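Local coordinates for chemotaxis operon protein (CheX) (Borrelia burgdorferi, PDB 3HZH) that probably dephosphorylates the phosphorylated response regulator CheY during chemotaxis signalling, as expected of a CheX-family phosphatase, at residues Leu32-Ile37 / Ala81-Phe86. Sequence-based numbering, arbitrary orientation.
Sequences LLVENI and ASKLNF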
loop_
_atom_site.group_PDB
_atom_site.type_symbol
_atom_site.label_atom_id
_atom_site.label_comp_id
_atom_site.label_asym_id
_atom_site.label_seq_id
_atom_site.Cartn_x
_atom_site.Cartn_y
_atom_site.Cartn_z
ATOM N N LEU B 32 9.030 -4.842 -7.808
ATOM C CA LEU B 32 9.270 -5.347 -9.158
ATOM C C LEU B 32 10.528 -6.162 -9.050
ATOM O O LEU B 32 11.579 -5.601 -8.775
ATOM C CB LEU B 32 9.595 -4.218 -10.132
ATOM C CG LEU B 32 8.647 -3.165 -10.667
ATOM C CD1 LEU B 32 9.499 -2.014 -11.173
ATOM C CD2 LEU B 32 7.764 -3.737 -11.774
ATOM N N LEU B 33 10.456 -7.463 -9.269
ATOM C CA LEU B 33 11.681 -8.226 -9.186
ATOM C C LEU B 33 12.204 -8.533 -10.579
ATOM O O LEU B 33 11.931 -9.589 -11.145
ATOM C CB LEU B 33 11.474 -9.503 -8.374
ATOM C CG LEU B 33 11.045 -9.275 -6.917
ATOM C CD1 LEU B 33 10.931 -10.619 -6.221
ATOM C CD2 LEU B 33 12.053 -8.391 -6.190
ATOM N N VAL B 34 12.920 -7.567 -11.142
ATOM C CA VAL B 34 13.536 -7.705 -12.455
ATOM C C VAL B 34 14.943 -7.193 -12.235
ATOM O O VAL B 34 15.136 -6.054 -11.801
ATOM C CB VAL B 34 12.837 -6.839 -13.536
ATOM C CG1 VAL B 34 11.422 -7.336 -13.755
ATOM C CG2 VAL B 34 12.830 -5.372 -13.127
ATOM N N GLU B 35 15.941 -8.016 -12.511
ATOM C CA GLU B 35 17.277 -7.534 -12.259
ATOM C C GLU B 35 17.732 -6.298 -12.974
ATOM O O GLU B 35 17.887 -6.242 -14.199
ATOM C CB GLU B 35 18.325 -8.643 -12.389
ATOM C CG GLU B 35 18.253 -9.584 -11.216
ATOM C CD GLU B 35 18.162 -8.826 -9.893
ATOM O OE1 GLU B 35 18.181 -7.575 -9.904
ATOM O OE2 GLU B 35 18.064 -9.481 -8.838
ATOM N N ASN B 36 17.891 -5.293 -12.128
ATOM C CA ASN B 36 18.373 -3.980 -12.467
ATOM C C ASN B 36 17.426 -2.854 -12.808
ATOM O O ASN B 36 17.056 -2.611 -13.959
ATOM C CB ASN B 36 19.484 -4.105 -13.500
ATOM C CG ASN B 36 20.625 -4.949 -12.981
ATOM O OD1 ASN B 36 21.101 -4.734 -11.866
ATOM N ND2 ASN B 36 21.068 -5.914 -13.776
ATOM N N ILE B 37 17.048 -2.177 -11.732
ATOM C CA ILE B 37 16.214 -0.997 -11.752
ATOM C C ILE B 37 17.375 -0.051 -11.494
ATOM O O ILE B 37 17.937 -0.051 -10.399
ATOM C CB ILE B 37 15.310 -0.915 -10.523
ATOM C CG1 ILE B 37 14.528 -2.220 -10.338
ATOM C CG2 ILE B 37 14.375 0.277 -10.660
ATOM C CD1 ILE B 37 13.291 -2.340 -11.172
ATOM N N ALA B 81 2.556 -3.351 -14.071
ATOM C CA ALA B 81 1.385 -4.032 -13.521
ATOM C C ALA B 81 1.486 -5.539 -13.794
ATOM O O ALA B 81 1.139 -6.351 -12.933
ATOM C CB ALA B 81 0.108 -3.466 -14.128
ATOM N N SER B 82 1.975 -5.901 -14.982
ATOM C CA SER B 82 2.132 -7.304 -15.362
ATOM C C SER B 82 3.099 -8.040 -14.441
ATOM O O SER B 82 2.812 -9.138 -13.973
ATOM C CB SER B 82 2.622 -7.424 -16.811
ATOM O OG SER B 82 1.624 -7.011 -17.731
ATOM N N LYS B 83 4.247 -7.434 -14.183
ATOM C CA LYS B 83 5.240 -8.043 -13.312
ATOM C C LYS B 83 4.738 -8.202 -11.875
ATOM O O LYS B 83 4.977 -9.234 -11.250
ATOM C CB LYS B 83 6.527 -7.204 -13.314
ATOM C CG LYS B 83 7.242 -7.148 -14.654
ATOM C CD LYS B 83 7.795 -8.514 -15.032
ATOM C CE LYS B 83 8.572 -8.459 -16.339
ATOM N NZ LYS B 83 9.256 -9.757 -16.630
ATOM N N LEU B 84 4.041 -7.189 -11.361
ATOM C CA LEU B 84 3.544 -7.220 -9.988
ATOM C C LEU B 84 2.366 -8.162 -9.716
ATOM O O LEU B 84 2.168 -8.632 -8.590
ATOM C CB LEU B 84 3.209 -5.818 -9.488
ATOM C CG LEU B 84 4.387 -4.840 -9.528
ATOM C CD1 LEU B 84 4.041 -3.585 -8.744
ATOM C CD2 LEU B 84 5.618 -5.490 -8.933
ATOM N N ASN B 85 1.592 -8.449 -10.746
ATOM C CA ASN B 85 0.453 -9.335 -10.611
ATOM C C ASN B 85 0.779 -10.721 -11.163
ATOM O O ASN B 85 -0.066 -11.628 -11.143
ATOM C CB ASN B 85 -0.729 -8.728 -11.359
ATOM C CG ASN B 85 -1.372 -7.603 -10.605
ATOM O OD1 ASN B 85 -2.192 -7.835 -9.710
ATOM N ND2 ASN B 85 -0.993 -6.372 -10.936
ATOM N N PHE B 86 1.996 -10.869 -11.678
ATOM C CA PHE B 86 2.442 -12.124 -12.273
ATOM C C PHE B 86 1.452 -12.671 -13.304
ATOM O O PHE B 86 1.056 -13.834 -13.258
ATOM C CB PHE B 86 2.710 -13.171 -11.191
ATOM C CG PHE B 86 3.737 -12.743 -10.188
ATOM C CD1 PHE B 86 3.380 -11.974 -9.088
ATOM C CD2 PHE B 86 5.076 -13.068 -10.368
ATOM C CE1 PHE B 86 4.344 -11.538 -8.183
ATOM C CE2 PHE B 86 6.048 -12.627 -9.470
ATOM C CZ PHE B 86 5.682 -11.861 -8.376
#
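K83 and L84, near the C-terminal end of helix 74-85, meet L32 and V34 of the loop that leaves helix 17-31, a van der Waals contact with no hydrogen bond across it. The CB of K83 lies 4.0 Å from CD2 of L32. A bend at chi2 (-67°) then turns the rest of the lysine chain along the loop, where CE comes within 4.0 Å of CG1 of V34; here the aliphatic methylenes, not the ammonium group, do the touching, and the two side chains run nearly perpendicular. L84 uses a single branch. Its CD2 rests against the start of the loop, 3.7 Å from the backbone N of L32 and 4.0 Å from CD2 of the same residue. In the CheX fold helices pack on one side of an antiparallel sheet, and this contact ties the loop between helix 17-31 and strand 38-39, outermost in the sheet of this chain, to helix 74-85. L84, which is buried, also packs on T104 and V108 of helix 97-118 and on an aromatic side chain of a different protein in the assembly. The ND2 of N85 donates to O of A81 (2.9 Å, 167° at the hydrogen), while its backbone N reaches that oxygen from the opposite face of the carbonyl plane. T104 is a second partner of ND2. F86 lays a ring face over O of K83.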